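Transmembrane protein (Bartonella henselae, PDB 3PAM) probably binds peptides as the solute-binding component of an ABC-type oligopeptide transport system, represented here by a single domain. Local coordinates at residues Thr135-Leu138 / Glu139-Lys142; Leu145-Gln148 / Ser149-Arg153; Asn192-Ile195 / Asn196-Ser199; Val233-Ile236 / Ala237-Ala241. All coordinates share one frame; numbering follows the deposited sequence.

Interaction 1 (Thr135-Leu138 / Glu139-Lys142); sequences TQSL and EEEK
Thr135, the last residue of strand 130-135, lays its CG2 methyl against Glu140 CB at 3.7 Å, the two side chains sliding past each other in opposite directions. Its hydroxyl turns elsewhere, to Arg161 O and Thr162. Gln136 next gives its backbone N to Glu140 OE1 at 3.2 Å; the N-H points almost straight at the oxygen (169°) but meets it from 46° above the carboxylate plane. Gln136 CG also lies 3.4 Å from the same OE1, with the amide only slightly tilted against the carboxylate. Ser137 is the N-cap. With OG placed between its backbone N and carbonyl carbon (chi1 82°), the hydroxyl accepts a long, weak capping bond of 3.4 Å from Glu140 N, while Ser137 O accepts an i to i+4 helix bond from Glu141 N at 2.9 Å. Leu138 opens the helix, its O accepting from Lys142 N at 3.0 Å and its side chain lying beside that of Glu141, CD1 toward OE1. The buried Glu140 carboxylate thus has one oxygen on the loop backbone and the other, OE2, in a salt bridge with Lys183 of strand 179-184. The turn leads from strand 130-135, which lies between strands 157-162 and 179-184, into helix 138-152, and Gln136 touches helix 165-174.

Interaction 2 (Leu145-Gln148 / Ser149-Arg153); sequences LAFQ and SNLSR
Leu145-Gln148 and Ser149-Ser152 are successive turns of helix 138-152, joined by i to i+4 bonds from Ser149 N to Leu145 O (3.2 Å), Asn150 N to Ala146 O (3.3 Å), Leu151 N to Phe147 O (3.0 Å) and Ser152 N to Gln148 O (2.9 Å). This is the C-terminal half of the helix in a beta-alpha-beta crossover that leads from strand 130-135 through helix 138-152 to strand 157-162. Leu151 N also makes a weak second bond to Gln148 O.

The side-chain contact is carried by Phe147 and Leu151, one turn apart on the buried face. Phe147 has its CG trans to the backbone N (chi1 -167°), which swings the ring along the helix toward the following turn; Leu151, with CG on the side of its own backbone N, raises its branched end to meet it. Beyond the segment, Phe8 and Phe30 also meet the Phe147 ring, and Phe30 does so edge-to-face. Ile133 of strand 130-135 touches Phe147, while Phe131 and Ala158 touch Leu151, so the pair faces the sheet. Ala146 turns instead to Trp34 and Val35 of helix 32-38.

The evidence for a CH-pi contact is direct: Leu151 CD1 stands 3.8 Å from the centroid of the Phe147 ring and only 4° off its normal, while Leu151 CD2 reaches the ring margin at Phe147 CE1.

Interaction 3 (Asn192-Ile195 / Asn196-Ser199); sequences NEQI and NRWS
Gln194 and Trp198, one turn apart on the short helix 193-198, lie side by side with amide and ring planes 25° apart. Gln194 OE1 sits in the plane of the indole at its edge, 3.4 Å from Trp198 CD1. This is the tightly packed side: Gln194, Arg197 and Trp198 are buried, Leu242 and Leu246 of helix 232-249 cover part of it, and a single water ties the three together. That water donates to Gln194 OE1 (2.7 Å) and accepts from Trp198 NE1 (3.0 Å) and Arg197 NH1 (3.1 Å). The bend of Gln194 at chi2 (-51°) brings its amide round to this site, and its NE2 donates to Glu193 OE2 at 3.0 Å. Equally tight is the helix end, where buried Ser199 grips Ile195 O twice, through OG at 2.7 Å and through N, from opposite faces of the carbonyl plane. Asn192 and the outward part of Ile195 form the looser, exposed side. Glu193 CG lies over one face of the Arg197 guanidinium, toward its rim. The opposite charges of Glu193 and Arg197 do not touch (Glu193 OE2 to Arg197 NH1 4.8 Å), though they probably still attract; the Gln194 amide and the water link them.

Interaction 4 (Val233-Ile236 / Ala237-Ala241); sequences VDFI and AAVRA
Four consecutive i to i+4 bonds define the regular alpha-helical backbone of Val233-Ala241, near the start of helix 232-249: Ala237 N to Val233 O, Ala238 N to Asp234 O and Val239 N to Phe235 O, each 3.1 Å, then Arg240 N to Ile236 O at 2.9 Å. Two side-chain pairs, each also four residues apart, lie side by side, the two members of each pointing the same way. In the first, the Val239 CG2 methyl stands over the face of the Phe235 ring, 3.9 Å from Phe235 CE2; it lies 23° off the ring normal, a CH-pi contact offset toward the rim. Phe235 and Val239 both touch Ile226 of helix 217-228, and Val239 continues onto Trp51, Leu56 and Pro190. Ala237 meets Glu66, Glu67 and Leu70 of helix 65-71. In the second pair, Arg240 bends at chi2 (127°) and chi3 (85°), folding its guanidinium back over Ile236, and its NH1 donates to Ile55 O in a loop. The guanidinium is thereby held with one face against a methyl: Ile236 CG2 lies 3.5 Å above its plane and 3.7 Å from Arg240 CZ.

How the interactions relate
From the N terminus, the four contacts follow one another in series; none nests in or crosses another, and each closes only a turn of the chain. Interaction 1 turns strand 130-135 into helix 138-152, and interaction 2 lies farther along that helix, their centres about 15 Å apart, so together they span the helix of one beta-alpha-beta unit on the six-stranded mixed sheet. The chain then crosses to the other side of the molecule: the centre of interaction 3 is about 31 Å from that of interaction 2. Interactions 3 and 4, with nearest atoms about 7 Å apart, do not touch, but helix 217-228 meets both, and Trp51 contacts Gln194 and Val239.

Interaction 1 (Thr135-Leu138 / Glu139-Lys142)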
loop_
_atom_site.group_PDB
_atom_site.type_symbol
_atom_site.label_atom_id
_atom_site.label_comp_id
_atom_site.label_asym_id
_atom_site.label_seq_id
_atom_site.Cartn_x
_atom_site.Cartn_y
_atom_site.Cartn_z
ATOM N N THR A 135 1.175 13.392 -9.484
ATOM C CA THR A 135 1.518 14.118 -8.272
ATOM C C THR A 135 0.956 15.510 -8.356
ATOM O O THR A 135 0.641 15.996 -9.448
ATOM C CB THR A 135 3.035 14.206 -8.058
ATOM O OG1 THR A 135 3.648 14.765 -9.227
ATOM C CG2 THR A 135 3.612 12.812 -7.766
ATOM N N GLN A 136 0.842 16.142 -7.194
ATOM C CA GLN A 136 0.338 17.511 -7.109
ATOM C C GLN A 136 1.417 18.528 -6.799
ATOM O O GLN A 136 1.330 19.662 -7.267
ATOM C CB GLN A 136 -0.829 17.628 -6.116
ATOM C CG GLN A 136 -0.648 16.925 -4.767
ATOM C CD GLN A 136 -1.872 17.086 -3.870
ATOM O OE1 GLN A 136 -2.986 17.288 -4.354
ATOM N NE2 GLN A 136 -1.667 17.023 -2.557
ATOM N N SER A 137 2.437 18.125 -6.034
ATOM C CA SER A 137 3.461 19.064 -5.536
ATOM C C SER A 137 4.902 18.640 -5.873
ATOM O O SER A 137 5.180 17.455 -6.061
ATOM C CB SER A 137 3.309 19.241 -4.030
ATOM O OG SER A 137 3.947 18.184 -3.330
ATOM N N LEU A 138 5.810 19.611 -5.931
ATOM C CA LEU A 138 7.228 19.367 -6.224
ATOM C C LEU A 138 7.886 18.344 -5.309
ATOM O O LEU A 138 8.784 17.629 -5.727
ATOM C CB LEU A 138 8.019 20.670 -6.143
ATOM C CG LEU A 138 8.317 21.549 -7.363
ATOM C CD1 LEU A 138 7.450 21.253 -8.597
ATOM C CD2 LEU A 138 8.210 23.028 -6.931
ATOM N N GLU A 139 7.447 18.291 -4.060
ATOM C CA GLU A 139 7.983 17.354 -3.091
ATOM C C GLU A 139 7.541 15.933 -3.440
ATOM O O GLU A 139 8.276 14.971 -3.206
ATOM C CB GLU A 139 7.522 17.726 -1.671
ATOM C CG GLU A 139 8.294 16.994 -0.567
ATOM C CD GLU A 139 7.611 17.052 0.798
ATOM O OE1 GLU A 139 6.590 16.340 0.994
ATOM O OE2 GLU A 139 8.112 17.788 1.678
ATOM N N GLU A 140 6.330 15.800 -3.980
ATOM C CA GLU A 140 5.821 14.484 -4.360
ATOM C C GLU A 140 6.548 14.065 -5.614
ATOM O O GLU A 140 6.950 12.903 -5.752
ATOM C CB GLU A 140 4.312 14.508 -4.610
ATOM C CG GLU A 140 3.463 14.788 -3.362
ATOM C CD GLU A 140 1.972 14.548 -3.569
ATOM O OE1 GLU A 140 1.521 14.304 -4.721
ATOM O OE2 GLU A 140 1.239 14.617 -2.551
ATOM N N GLU A 141 6.740 15.028 -6.520
ATOM C CA GLU A 141 7.414 14.747 -7.785
ATOM C C GLU A 141 8.802 14.196 -7.511
ATOM O O GLU A 141 9.172 13.180 -8.080
ATOM C CB GLU A 141 7.483 15.993 -8.652
ATOM C CG GLU A 141 8.353 15.855 -9.876
ATOM C CD GLU A 141 8.485 17.162 -10.615
ATOM O OE1 GLU A 141 9.013 18.156 -10.035
ATOM O OE2 GLU A 141 8.052 17.200 -11.785
ATOM N N LYS A 142 9.550 14.834 -6.612
ATOM C CA LYS A 142 10.864 14.299 -6.229
ATOM C C LYS A 142 10.762 12.847 -5.757
ATOM O O LYS A 142 11.543 12.009 -6.192
ATOM C CB LYS A 142 11.535 15.139 -5.149
ATOM C CG LYS A 142 12.106 16.491 -5.594
ATOM C CD LYS A 142 12.593 17.247 -4.367
ATOM C CE LYS A 142 13.337 18.538 -4.729
ATOM N NZ LYS A 142 12.445 19.540 -5.400
#

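Interaction 2 (Leu145-Gln148 / Ser149-Arg153)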
loop_
_atom_site.group_PDB
_atom_site.type_symbol
_atom_site.label_atom_id
_atom_site.label_comp_id
_atom_site.label_asym_id
_atom_site.label_seq_id
_atom_site.Cartn_x
_atom_site.Cartn_y
_atom_site.Cartn_z
ATOM N N LEU A 145 9.895 10.513 -8.570
ATOM C CA LEU A 145 11.016 10.412 -9.501
ATOM C C LEU A 145 12.066 9.460 -8.976
ATOM O O LEU A 145 12.668 8.709 -9.743
ATOM C CB LEU A 145 11.615 11.790 -9.750
ATOM C CG LEU A 145 10.858 12.727 -10.697
ATOM C CD1 LEU A 145 11.410 14.138 -10.571
ATOM C CD2 LEU A 145 10.955 12.211 -12.145
ATOM N N ALA A 146 12.273 9.474 -7.666
ATOM C CA ALA A 146 13.123 8.483 -7.013
ATOM C C ALA A 146 12.544 7.072 -7.165
ATOM O O ALA A 146 13.271 6.122 -7.407
ATOM C CB ALA A 146 13.295 8.840 -5.538
ATOM N N PHE A 147 11.232 6.931 -7.016
ATOM C CA PHE A 147 10.584 5.635 -7.241
ATOM C C PHE A 147 10.792 5.197 -8.686
ATOM O O PHE A 147 11.121 4.048 -8.935
ATOM C CB PHE A 147 9.096 5.691 -6.872
ATOM C CG PHE A 147 8.423 4.338 -6.768
ATOM C CD1 PHE A 147 9.138 3.181 -6.491
ATOM C CD2 PHE A 147 7.051 4.237 -6.911
ATOM C CE1 PHE A 147 8.478 1.945 -6.396
ATOM C CE2 PHE A 147 6.402 3.007 -6.805
ATOM C CZ PHE A 147 7.107 1.865 -6.551
ATOM N N GLN A 148 10.651 6.136 -9.621
ATOM C CA GLN A 148 10.832 5.866 -11.050
ATOM C C GLN A 148 12.166 5.165 -11.326
ATOM O O GLN A 148 12.210 4.150 -12.029
ATOM C CB GLN A 148 10.717 7.160 -11.863
ATOM C CG GLN A 148 11.115 7.030 -13.349
ATOM C CD GLN A 148 10.929 8.326 -14.095
ATOM O OE1 GLN A 148 10.016 8.464 -14.905
ATOM N NE2 GLN A 148 11.782 9.302 -13.810
ATOM N N SER A 149 13.232 5.705 -10.735
ATOM C CA SER A 149 14.584 5.156 -10.839
ATOM C C SER A 149 14.720 3.723 -10.299
ATOM O O SER A 149 15.378 2.876 -10.913
ATOM C CB SER A 149 15.559 6.077 -10.115
ATOM O OG SER A 149 16.739 5.376 -9.785
ATOM N N ASN A 150 14.139 3.473 -9.131
ATOM C CA ASN A 150 14.055 2.126 -8.587
ATOM C C ASN A 150 13.370 1.153 -9.567
ATOM O O ASN A 150 13.819 0.028 -9.724
ATOM C CB ASN A 150 13.306 2.121 -7.250
ATOM C CG ASN A 150 13.905 3.077 -6.237
ATOM O OD1 ASN A 150 15.059 3.478 -6.351
ATOM N ND2 ASN A 150 13.119 3.442 -5.226
ATOM N N LEU A 151 12.306 1.606 -10.225
ATOM C CA LEU A 151 11.477 0.726 -11.039
ATOM C C LEU A 151 12.118 0.447 -12.387
ATOM O O LEU A 151 11.947 -0.652 -12.934
ATOM C CB LEU A 151 10.068 1.292 -11.238
ATOM C CG LEU A 151 9.144 1.418 -10.027
ATOM C CD1 LEU A 151 7.975 2.377 -10.353
ATOM C CD2 LEU A 151 8.628 0.060 -9.547
ATOM N N SER A 152 12.858 1.436 -12.890
ATOM C CA SER A 152 13.590 1.332 -14.152
ATOM C C SER A 152 14.591 0.176 -14.113
ATOM O O SER A 152 14.827 -0.499 -15.121
ATOM C CB SER A 152 14.329 2.643 -14.436
ATOM O OG SER A 152 14.806 2.694 -15.769
ATOM N N ARG A 153 15.173 -0.039 -12.937
ATOM C CA ARG A 153 16.193 -1.058 -12.737
ATOM C C ARG A 153 15.694 -2.502 -12.965
ATOM O O ARG A 153 16.513 -3.405 -13.151
ATOM C CB ARG A 153 16.870 -0.899 -11.361
#

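Interaction 3 (Asn192-Ile195 / Asn196-Ser199)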
loop_
_atom_site.group_PDB
_atom_site.type_symbol
_atom_site.label_atom_id
_atom_site.label_comp_id
_atom_site.label_asym_id
_atom_site.label_seq_id
_atom_site.Cartn_x
_atom_site.Cartn_y
_atom_site.Cartn_z
ATOM N N ASN A 192 -16.842 5.038 11.445
ATOM C CA ASN A 192 -17.587 4.938 10.190
ATOM C C ASN A 192 -16.788 5.369 8.968
ATOM O O ASN A 192 -17.110 4.966 7.852
ATOM C CB ASN A 192 -18.855 5.798 10.241
ATOM C CG ASN A 192 -19.925 5.215 11.135
ATOM O OD1 ASN A 192 -19.797 4.083 11.607
ATOM N ND2 ASN A 192 -20.990 5.980 11.379
ATOM N N GLU A 193 -15.787 6.227 9.159
ATOM C CA GLU A 193 -14.999 6.679 8.017
ATOM C C GLU A 193 -14.283 5.505 7.337
ATOM O O GLU A 193 -13.911 5.619 6.170
ATOM C CB GLU A 193 -14.019 7.804 8.388
ATOM C CG GLU A 193 -12.757 7.363 9.105
ATOM C CD GLU A 193 -13.033 6.857 10.489
ATOM O OE1 GLU A 193 -14.196 7.001 10.952
ATOM O OE2 GLU A 193 -12.098 6.319 11.121
ATOM N N GLN A 194 -14.127 4.387 8.058
ATOM C CA GLN A 194 -13.453 3.209 7.521
ATOM C C GLN A 194 -14.207 2.679 6.311
ATOM O O GLN A 194 -13.578 2.234 5.352
ATOM C CB GLN A 194 -13.291 2.095 8.570
ATOM C CG GLN A 194 -12.341 2.390 9.758
ATOM C CD GLN A 194 -10.988 2.885 9.317
ATOM O OE1 GLN A 194 -10.321 2.254 8.484
ATOM N NE2 GLN A 194 -10.570 4.017 9.850
ATOM N N ILE A 195 -15.540 2.749 6.344
ATOM C CA ILE A 195 -16.367 2.247 5.253
ATOM C C ILE A 195 -16.076 3.002 3.963
ATOM O O ILE A 195 -16.012 2.396 2.900
ATOM C CB ILE A 195 -17.887 2.344 5.562
ATOM C CG1 ILE A 195 -18.211 1.825 6.969
ATOM C CG2 ILE A 195 -18.735 1.621 4.490
ATOM C CD1 ILE A 195 -19.678 2.103 7.415
ATOM N N ASN A 196 -15.946 4.327 4.069
ATOM C CA ASN A 196 -15.604 5.189 2.943
ATOM C C ASN A 196 -14.192 4.901 2.392
ATOM O O ASN A 196 -13.935 5.047 1.202
ATOM C CB ASN A 196 -15.714 6.644 3.396
ATOM C CG ASN A 196 -15.742 7.624 2.245
ATOM O OD1 ASN A 196 -16.247 7.326 1.164
ATOM N ND2 ASN A 196 -15.201 8.815 2.479
ATOM N N ARG A 197 -13.283 4.457 3.249
ATOM C CA ARG A 197 -11.898 4.213 2.810
ATOM C C ARG A 197 -11.678 2.842 2.180
ATOM O O ARG A 197 -10.970 2.724 1.176
ATOM C CB ARG A 197 -10.938 4.357 3.985
ATOM C CG ARG A 197 -11.015 5.673 4.695
ATOM C CD ARG A 197 -10.121 5.654 5.929
ATOM N NE ARG A 197 -9.815 7.011 6.382
ATOM C CZ ARG A 197 -9.014 7.295 7.406
ATOM N NH1 ARG A 197 -8.418 6.328 8.112
ATOM N NH2 ARG A 197 -8.811 8.563 7.727
ATOM N N TRP A 198 -12.258 1.804 2.774
ATOM C CA TRP A 198 -11.853 0.437 2.440
ATOM C C TRP A 198 -12.952 -0.504 1.980
ATOM O O TRP A 198 -12.640 -1.589 1.499
ATOM C CB TRP A 198 -11.185 -0.218 3.641
ATOM C CG TRP A 198 -9.987 0.500 4.095
ATOM C CD1 TRP A 198 -9.852 1.197 5.239
ATOM C CD2 TRP A 198 -8.758 0.624 3.397
ATOM N NE1 TRP A 198 -8.608 1.745 5.318
ATOM C CE2 TRP A 198 -7.905 1.406 4.198
ATOM C CE3 TRP A 198 -8.282 0.134 2.171
ATOM C CZ2 TRP A 198 -6.592 1.723 3.820
ATOM C CZ3 TRP A 198 -6.996 0.433 1.802
ATOM C CH2 TRP A 198 -6.159 1.227 2.627
ATOM N N SER A 199 -14.216 -0.126 2.145
ATOM C CA SER A 199 -15.284 -1.086 1.909
ATOM C C SER A 199 -15.423 -1.297 0.409
ATOM O O SER A 199 -15.103 -0.406 -0.391
ATOM C CB SER A 199 -16.605 -0.596 2.495
ATOM O OG SER A 199 -17.183 0.329 1.597
HETATM O O HOH W 1 -7.891 3.276 7.837
#

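Interaction 4 (Val233-Ile236 / Ala237-Ala241)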
loop_
_atom_site.group_PDB
_atom_site.type_symbol
_atom_site.label_atom_id
_atom_site.label_comp_id
_atom_site.label_asym_id
_atom_site.label_seq_id
_atom_site.Cartn_x
_atom_site.Cartn_y
_atom_site.Cartn_z
ATOM N N VAL A 233 -11.438 -5.010 24.308
ATOM C CA VAL A 233 -10.771 -6.188 23.738
ATOM C C VAL A 233 -11.236 -6.513 22.291
ATOM O O VAL A 233 -10.399 -6.768 21.408
ATOM C CB VAL A 233 -10.890 -7.430 24.676
ATOM C CG1 VAL A 233 -10.195 -8.630 24.093
ATOM C CG2 VAL A 233 -10.293 -7.128 26.051
ATOM N N ASP A 234 -12.550 -6.483 22.048
ATOM C CA ASP A 234 -13.093 -6.834 20.724
ATOM C C ASP A 234 -12.745 -5.803 19.682
ATOM O O ASP A 234 -12.473 -6.146 18.550
ATOM C CB ASP A 234 -14.606 -7.029 20.769
ATOM C CG ASP A 234 -14.995 -8.299 21.465
ATOM O OD1 ASP A 234 -14.079 -9.062 21.815
ATOM O OD2 ASP A 234 -16.207 -8.543 21.679
ATOM N N PHE A 235 -12.746 -4.538 20.088
ATOM C CA PHE A 235 -12.411 -3.430 19.196
ATOM C C PHE A 235 -10.945 -3.422 18.769
ATOM O O PHE A 235 -10.636 -3.172 17.611
ATOM C CB PHE A 235 -12.744 -2.125 19.896
ATOM C CG PHE A 235 -12.508 -0.924 19.068
ATOM C CD1 PHE A 235 -13.520 -0.419 18.258
ATOM C CD2 PHE A 235 -11.281 -0.266 19.119
ATOM C CE1 PHE A 235 -13.305 0.723 17.501
ATOM C CE2 PHE A 235 -11.052 0.856 18.347
ATOM C CZ PHE A 235 -12.060 1.356 17.550
ATOM N N ILE A 236 -10.053 -3.684 19.718
ATOM C CA ILE A 236 -8.604 -3.742 19.457
ATOM C C ILE A 236 -8.288 -4.906 18.512
ATOM O O ILE A 236 -7.477 -4.769 17.595
ATOM C CB ILE A 236 -7.796 -3.821 20.808
ATOM C CG1 ILE A 236 -7.813 -2.450 21.514
ATOM C CG2 ILE A 236 -6.362 -4.345 20.612
ATOM C CD1 ILE A 236 -7.530 -2.487 22.995
ATOM N N ALA A 237 -8.962 -6.033 18.706
ATOM C CA ALA A 237 -8.743 -7.205 17.848
ATOM C C ALA A 237 -9.273 -6.996 16.421
ATOM O O ALA A 237 -8.657 -7.446 15.444
ATOM C CB ALA A 237 -9.354 -8.458 18.488
ATOM N N ALA A 238 -10.404 -6.305 16.302
ATOM C CA ALA A 238 -10.955 -5.990 14.987
ATOM C C ALA A 238 -10.071 -5.029 14.169
ATOM O O ALA A 238 -9.837 -5.259 12.971
ATOM C CB ALA A 238 -12.344 -5.469 15.113
ATOM N N VAL A 239 -9.576 -3.968 14.804
ATOM C CA VAL A 239 -8.697 -3.025 14.119
ATOM C C VAL A 239 -7.366 -3.683 13.779
ATOM O O VAL A 239 -6.848 -3.527 12.671
ATOM C CB VAL A 239 -8.436 -1.757 14.945
ATOM C CG1 VAL A 239 -7.458 -0.851 14.224
ATOM C CG2 VAL A 239 -9.732 -1.012 15.169
ATOM N N ARG A 240 -6.819 -4.419 14.741
ATOM C CA ARG A 240 -5.568 -5.137 14.526
ATOM C C ARG A 240 -5.704 -6.137 13.385
ATOM O O ARG A 240 -4.819 -6.236 12.526
ATOM C CB ARG A 240 -5.070 -5.789 15.822
ATOM C CG ARG A 240 -3.789 -5.127 16.339
ATOM C CD ARG A 240 -3.854 -4.673 17.793
ATOM N NE ARG A 240 -3.520 -5.743 18.732
ATOM C CZ ARG A 240 -2.971 -5.560 19.935
ATOM N NH1 ARG A 240 -2.667 -4.346 20.381
ATOM N NH2 ARG A 240 -2.712 -6.607 20.695
ATOM N N ALA A 241 -6.824 -6.846 13.334
ATOM C CA ALA A 241 -7.029 -7.785 12.241
ATOM C C ALA A 241 -7.107 -7.048 10.898
ATOM O O ALA A 241 -6.494 -7.474 9.918
ATOM C CB ALA A 241 -8.238 -8.637 12.480
#